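Local coordinates for protein DyP-type peroxidase (Pleurotus ostreatus, PDB 6FSL) that probably uses hydrogen peroxide to oxidise dyes and other substrates as a heme-dependent peroxidase of the dye-decolorizing family, at residues A[187-192]-A[282-287]; A[193-198]-A[352-357]. The protein carries 1 engineered substitution. One frame throughout, in Å; residues are numbered along the deposited sequence.

Interaction 1: residues A[187-192]-A[282-287]; sequences FGWLDG and RWKSGA. Engineered in segment 187-192: Trp189 (natural residue Phe). With HEM (protoporphyrin IX containing Fe), chain C.
Lys284 lies across the engineered Trp189 (phenylalanine in the natural protein), joining the GXXDG motif of dye-decolorizing peroxidases, Gly188 to Gly192, to the type I beta turn Trp283 to Gly286. With CG beside its backbone N (chi1 -77°) and the chain extended beyond, the lysine runs over one indole face. Its CB touches Gly188 O at 3.4 Å. Lys284 CG stands 3.6 Å from the centroid of the Trp189 six-membered ring and almost on its normal, a CH-pi contact; CD stays near Gly188 O, CE rests 3.7 Å from Trp189 CZ3, and NZ ends 4.0 Å from Phe187 O. The indole is fixed in rotation at its edge, where Trp189 NE1 donates to Arg282 O (2.7 Å): the acceptor lies in the ring plane, but the nitrogen stands above the carbonyl plane. Leu190 N gives a nearly straight bond to Lys284 O, while Leu190 CD2 meets Ser285 O. A water donates to Leu190 O and Trp283 O. Arg282 runs past the heme propionate arm, NE near HEM CBA, before NH1 donates to Gly286 O and NH2 reaches Asn308. Toward heme, Trp189 CB meets HEM CMA at 3.5 Å and Gly192 N donates to HEM O2A at 2.8 Å.

Interaction 2: residues A[193-198]-A[352-357]; sequences ISNPAV and RIIRRG. With HEM (protoporphyrin IX containing Fe), chain C.
Asn195 and Ile354 have the nearest CA atoms, 5.6 Å apart, of two segments whose end-to-end directions differ by 118°. One is the loop that follows the GXXDG motif; the other enters edge strand 354-360 of the antiparallel sheet of the DyP fold, beside the heme. Arg355 carries the polar side. Its chain bends at chi3 (-68°), which lays the guanidinium flat over the porphyrin, with HEM C4D under its centre. Arg355 NH2 points along that plane to two acceptors, Ser194 O at 3.0 Å, where it stands above the carbonyl plane, and the propionate oxygen HEM O2A at 2.7 Å (163°); NH1 adds a weak bond to the same oxygen. Arg355 NE donates to a water that also lies 2.6 Å from Ile353 O. A leucine in place of Arg355 would probably leave HEM O2A without this cationic partner, Ser194 O without its side-chain donor and Asp191 without its salt-bridge mate. Farther out, Pro196 sits against Ile353, Ile354 and Arg352: its CD touches Ile353 O at 3.3 Å, its CG packs on Ile354 CG1 at 3.8 Å, and its CB lies over one guanidinium face of Arg352, offset toward the rim. That arginine also makes a cation-pi contact with Tyr334, and its NH2 donates to a second water, near the second propionate. There Ser194 OG donates to HEM O2D at 2.7 Å.

From the N terminus, the chain leaves strand 166-175 and passes through 187-192 straight into 193-198. Interaction 1 closes a loop of 89 intervening residues when 282-287 arrives after helix 268-280; interaction 2 closes a longer one, of 153 residues, at strand 354-360. Their segments alternate, so the two loops cross rather than nest. His329, the axial ligand of the heme iron, lies in the connection between 282-287 and 352-357. The continuous run 187-198 thus ties a helical flank to the edge of the sheet, with heme held by both contacts. They meet through the salt bridge of Asp191 OD1 with Arg355 NH1 (3.0 Å) and where Ile193 CD1 packs on Gly286 CA.

Interaction 1: residues A[187-192]-A[282-287]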
# COMPACT_ATOMS: atom_id res chain seq x y z
N PHE A 187 -0.41 9.28 -11.44
CA PHE A 187 -0.80 10.69 -11.31
C PHE A 187 0.39 11.61 -11.40
O PHE A 187 0.22 12.78 -11.74
CB PHE A 187 -1.52 11.02 -10.00
CG PHE A 187 -2.83 10.33 -9.82
CD1 PHE A 187 -3.77 10.30 -10.85
CD2 PHE A 187 -3.16 9.74 -8.58
CE1 PHE A 187 -5.00 9.68 -10.66
CE2 PHE A 187 -4.39 9.12 -8.40
CZ PHE A 187 -5.31 9.09 -9.45
N GLY A 188 1.59 11.10 -11.11
CA GLY A 188 2.81 11.87 -11.32
C GLY A 188 3.72 12.03 -10.12
O GLY A 188 4.79 12.60 -10.25
N TRP A 189 3.32 11.50 -8.96
CA TRP A 189 4.02 11.71 -7.69
C TRP A 189 5.03 10.59 -7.42
O TRP A 189 4.72 9.42 -7.61
CB TRP A 189 3.01 11.75 -6.52
CG TRP A 189 2.47 13.10 -6.30
CD1 TRP A 189 2.82 13.99 -5.30
CD2 TRP A 189 1.50 13.76 -7.10
NE1 TRP A 189 2.10 15.15 -5.44
CE2 TRP A 189 1.29 15.04 -6.54
CE3 TRP A 189 0.80 13.40 -8.25
CZ2 TRP A 189 0.42 15.97 -7.09
CZ3 TRP A 189 -0.10 14.32 -8.81
CH2 TRP A 189 -0.28 15.59 -8.22
N LEU A 190 6.22 10.98 -6.95
CA LEU A 190 7.23 10.05 -6.43
C LEU A 190 6.66 9.24 -5.30
O LEU A 190 6.22 9.81 -4.30
CB LEU A 190 8.45 10.81 -5.90
CG LEU A 190 9.66 10.00 -5.40
CD1 LEU A 190 10.14 9.02 -6.45
CD2 LEU A 190 10.79 10.95 -5.01
N ASP A 191 6.67 7.93 -5.44
CA ASP A 191 6.05 7.05 -4.46
C ASP A 191 7.11 6.21 -3.86
O ASP A 191 8.14 5.98 -4.49
CB ASP A 191 5.01 6.14 -5.11
CG ASP A 191 3.98 5.60 -4.12
OD1 ASP A 191 3.93 6.10 -2.97
OD2 ASP A 191 3.21 4.69 -4.49
N GLY A 192 6.86 5.71 -2.66
CA GLY A 192 7.80 4.84 -1.95
C GLY A 192 8.76 5.54 -1.00
O GLY A 192 9.75 4.94 -0.59
N ARG A 282 2.73 16.34 -0.74
CA ARG A 282 4.05 16.46 -1.36
C ARG A 282 3.93 17.00 -2.75
O ARG A 282 2.91 16.76 -3.40
CB ARG A 282 4.73 15.11 -1.49
CG ARG A 282 5.23 14.51 -0.20
CD ARG A 282 5.84 13.14 -0.48
NE ARG A 282 6.11 12.47 0.79
CZ ARG A 282 7.19 12.64 1.54
NH1 ARG A 282 8.15 13.45 1.18
NH2 ARG A 282 7.31 11.96 2.68
N TRP A 283 4.98 17.67 -3.24
CA TRP A 283 5.11 17.99 -4.70
C TRP A 283 5.37 16.71 -5.47
O TRP A 283 5.79 15.72 -4.89
CB TRP A 283 6.21 19.02 -4.98
CG TRP A 283 5.94 20.31 -4.31
CD1 TRP A 283 6.35 20.68 -3.05
CD2 TRP A 283 5.14 21.40 -4.81
NE1 TRP A 283 5.88 21.94 -2.76
CE2 TRP A 283 5.13 22.40 -3.81
CE3 TRP A 283 4.48 21.64 -6.02
CZ2 TRP A 283 4.47 23.63 -3.99
CZ3 TRP A 283 3.82 22.84 -6.18
CH2 TRP A 283 3.83 23.83 -5.17
N LYS A 284 5.11 16.73 -6.77
CA LYS A 284 5.34 15.53 -7.57
C LYS A 284 6.76 14.98 -7.38
O LYS A 284 6.95 13.77 -7.21
CB LYS A 284 5.08 15.79 -9.04
CG LYS A 284 3.62 15.83 -9.36
CD LYS A 284 3.41 16.44 -10.73
CE LYS A 284 2.06 16.02 -11.28
NZ LYS A 284 2.00 16.25 -12.75
N SER A 285 7.72 15.89 -7.36
CA SER A 285 9.13 15.57 -7.12
C SER A 285 9.38 14.68 -5.90
O SER A 285 10.35 13.93 -5.89
CB SER A 285 9.93 16.85 -6.90
OG SER A 285 9.39 17.62 -5.81
N GLY A 286 8.53 14.80 -4.88
CA GLY A 286 8.77 14.18 -3.58
C GLY A 286 8.96 15.19 -2.44
O GLY A 286 8.94 14.80 -1.27
N ALA A 287 9.14 16.47 -2.78
CA ALA A 287 9.30 17.51 -1.76
C ALA A 287 8.02 17.71 -0.90
O ALA A 287 6.95 17.99 -1.45
CB ALA A 287 9.70 18.82 -2.40
CHA HEM C . 2.06 7.73 0.89
CHB HEM C . -0.00 7.83 -3.45
CHC HEM C . -3.16 4.37 -2.08
CHD HEM C . -1.40 4.75 2.41
C1A HEM C . 1.79 8.03 -0.44
C2A HEM C . 2.51 8.99 -1.22
C3A HEM C . 1.91 9.01 -2.43
C4A HEM C . 0.82 8.09 -2.39
CMA HEM C . 2.31 9.86 -3.64
CAA HEM C . 3.67 9.86 -0.82
CBA HEM C . 5.06 9.31 -1.15
CGA HEM C . 5.42 8.24 -0.17
O1A HEM C . 5.59 8.51 1.01
O2A HEM C . 5.53 7.06 -0.54
C1B HEM C . -1.03 6.86 -3.46
C2B HEM C . -1.77 6.52 -4.64
C3B HEM C . -2.68 5.56 -4.28
C4B HEM C . -2.43 5.29 -2.83
CMB HEM C . -1.62 7.14 -6.00
CAB HEM C . -3.70 4.84 -5.10
CBB HEM C . -3.95 5.02 -6.38
C1C HEM C . -2.99 4.17 -0.70
C2C HEM C . -3.74 3.30 0.13
C3C HEM C . -3.22 3.41 1.43
C4C HEM C . -2.17 4.37 1.36
CMC HEM C . -4.87 2.40 -0.33
CAC HEM C . -3.70 2.80 2.69
CBC HEM C . -4.94 2.36 2.88
C1D HEM C . -0.29 5.56 2.31
C2D HEM C . 0.60 5.76 3.48
C3D HEM C . 1.54 6.59 3.03
C4D HEM C . 1.25 6.88 1.62
CMD HEM C . 0.51 5.17 4.91
CAD HEM C . 2.68 7.07 3.85
CBD HEM C . 2.33 8.24 4.74
CGD HEM C . 3.64 8.74 5.34
O1D HEM C . 3.99 9.94 5.08
O2D HEM C . 4.35 7.93 6.04
NA HEM C . 0.71 7.55 -1.16
NB HEM C . -1.49 6.15 -2.43
NC HEM C . -2.10 4.86 0.08
ND HEM C . 0.10 6.28 1.24
FE HEM C . -0.65 6.23 -0.51
O HOH W 1 5.57 12.61 -3.82

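Interaction 2: residues A[193-198]-A[352-357]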
# COMPACT_ATOMS: atom_id res chain seq x y z
N ILE A 193 8.45 6.78 -0.65
CA ILE A 193 9.31 7.59 0.19
C ILE A 193 9.23 7.25 1.69
O ILE A 193 10.23 7.00 2.32
CB ILE A 193 9.04 9.08 -0.02
CG1 ILE A 193 9.33 9.43 -1.49
CG2 ILE A 193 9.94 9.92 0.88
CD1 ILE A 193 8.88 10.82 -1.88
N SER A 194 8.03 7.21 2.25
CA SER A 194 7.89 7.05 3.69
C SER A 194 7.43 5.65 4.06
O SER A 194 6.30 5.28 3.81
CB SER A 194 6.94 8.12 4.22
OG SER A 194 6.98 8.20 5.64
N ASN A 195 8.31 4.85 4.63
CA ASN A 195 7.92 3.60 5.25
C ASN A 195 8.47 3.54 6.68
O ASN A 195 9.45 4.21 6.97
CB ASN A 195 8.46 2.42 4.44
CG ASN A 195 7.48 1.91 3.38
OD1 ASN A 195 7.93 1.32 2.40
ND2 ASN A 195 6.18 2.09 3.58
N PRO A 196 7.84 2.75 7.56
CA PRO A 196 8.35 2.69 8.92
C PRO A 196 9.65 1.90 8.96
O PRO A 196 9.78 0.90 8.25
CB PRO A 196 7.25 1.95 9.68
CG PRO A 196 6.60 1.09 8.68
CD PRO A 196 6.73 1.80 7.36
N ALA A 197 10.59 2.40 9.75
CA ALA A 197 11.80 1.67 10.07
C ALA A 197 11.43 0.66 11.16
O ALA A 197 10.66 0.98 12.06
CB ALA A 197 12.89 2.62 10.58
N VAL A 198 11.99 -0.54 11.08
CA VAL A 198 11.69 -1.61 12.04
C VAL A 198 12.86 -1.93 12.99
O VAL A 198 13.96 -2.32 12.56
CB VAL A 198 11.25 -2.87 11.30
CG1 VAL A 198 10.81 -3.96 12.27
CG2 VAL A 198 10.09 -2.52 10.38
N ARG A 352 0.72 1.67 11.47
CA ARG A 352 1.73 1.78 10.43
C ARG A 352 1.66 0.60 9.49
O ARG A 352 1.23 -0.46 9.88
CB ARG A 352 3.13 1.89 11.04
CG ARG A 352 3.29 3.00 12.07
CD ARG A 352 2.93 4.36 11.53
NE ARG A 352 3.63 4.69 10.30
CZ ARG A 352 4.92 5.05 10.23
NH1 ARG A 352 5.70 5.12 11.34
NH2 ARG A 352 5.42 5.37 9.04
N ILE A 353 2.02 0.85 8.22
CA ILE A 353 2.10 -0.20 7.20
C ILE A 353 3.34 -0.03 6.34
O ILE A 353 3.80 1.11 6.12
CB ILE A 353 0.85 -0.23 6.31
CG1 ILE A 353 0.47 1.16 5.83
CG2 ILE A 353 -0.34 -0.82 7.07
CD1 ILE A 353 -0.53 1.13 4.67
N ILE A 354 3.88 -1.15 5.88
CA ILE A 354 4.95 -1.17 4.90
C ILE A 354 4.32 -1.37 3.52
O ILE A 354 3.63 -2.35 3.29
CB ILE A 354 5.97 -2.32 5.21
CG1 ILE A 354 6.60 -2.08 6.59
CG2 ILE A 354 7.05 -2.42 4.14
CD1 ILE A 354 7.67 -3.08 6.99
N ARG A 355 4.57 -0.45 2.61
CA ARG A 355 4.03 -0.51 1.26
C ARG A 355 5.05 -1.05 0.29
O ARG A 355 6.23 -0.71 0.35
CB ARG A 355 3.57 0.86 0.82
CG ARG A 355 2.45 1.37 1.71
CD ARG A 355 2.06 2.78 1.33
NE ARG A 355 3.15 3.71 1.66
CZ ARG A 355 3.74 4.57 0.84
NH1 ARG A 355 3.36 4.73 -0.42
NH2 ARG A 355 4.72 5.32 1.31
N ARG A 356 4.59 -1.91 -0.60
CA ARG A 356 5.41 -2.47 -1.67
C ARG A 356 4.64 -2.36 -2.99
O ARG A 356 4.52 -3.33 -3.73
CB ARG A 356 5.76 -3.93 -1.39
CG ARG A 356 6.45 -4.16 -0.07
CD ARG A 356 7.85 -3.55 0.01
NE ARG A 356 8.48 -3.95 1.27
CZ ARG A 356 9.41 -3.30 1.97
NH1 ARG A 356 9.91 -2.16 1.55
NH2 ARG A 356 9.86 -3.83 3.11
N GLY A 357 4.14 -1.17 -3.27
CA GLY A 357 3.33 -0.95 -4.46
C GLY A 357 4.11 -1.02 -5.75
O GLY A 357 5.26 -0.64 -5.79
CHA HEM C . 2.06 7.73 0.89
CHB HEM C . -0.00 7.83 -3.45
CHC HEM C . -3.16 4.37 -2.08
CHD HEM C . -1.40 4.75 2.41
C1A HEM C . 1.79 8.03 -0.44
C2A HEM C . 2.51 8.99 -1.22
C3A HEM C . 1.91 9.01 -2.43
C4A HEM C . 0.82 8.09 -2.39
CMA HEM C . 2.31 9.86 -3.64
CAA HEM C . 3.67 9.86 -0.82
CBA HEM C . 5.06 9.31 -1.15
CGA HEM C . 5.42 8.24 -0.17
O1A HEM C . 5.59 8.51 1.01
O2A HEM C . 5.53 7.06 -0.54
C1B HEM C . -1.03 6.86 -3.46
C2B HEM C . -1.77 6.52 -4.64
C3B HEM C . -2.68 5.56 -4.28
C4B HEM C . -2.43 5.29 -2.83
CMB HEM C . -1.62 7.14 -6.00
CAB HEM C . -3.70 4.84 -5.10
CBB HEM C . -3.95 5.02 -6.38
C1C HEM C . -2.99 4.17 -0.70
C2C HEM C . -3.74 3.30 0.13
C3C HEM C . -3.22 3.41 1.43
C4C HEM C . -2.17 4.37 1.36
CMC HEM C . -4.87 2.40 -0.33
CAC HEM C . -3.70 2.80 2.69
CBC HEM C . -4.94 2.36 2.88
C1D HEM C . -0.29 5.56 2.31
C2D HEM C . 0.60 5.76 3.48
C3D HEM C . 1.54 6.59 3.03
C4D HEM C . 1.25 6.88 1.62
CMD HEM C . 0.51 5.17 4.91
CAD HEM C . 2.68 7.07 3.85
CBD HEM C . 2.33 8.24 4.74
CGD HEM C . 3.64 8.74 5.34
O1D HEM C . 3.99 9.94 5.08
O2D HEM C . 4.35 7.93 6.04
NA HEM C . 0.71 7.55 -1.16
NB HEM C . -1.49 6.15 -2.43
NC HEM C . -2.10 4.86 0.08
ND HEM C . 0.10 6.28 1.24
FE HEM C . -0.65 6.23 -0.51
O HOH W 2 4.46 5.18 6.51
O HOH W 3 4.07 3.12 4.57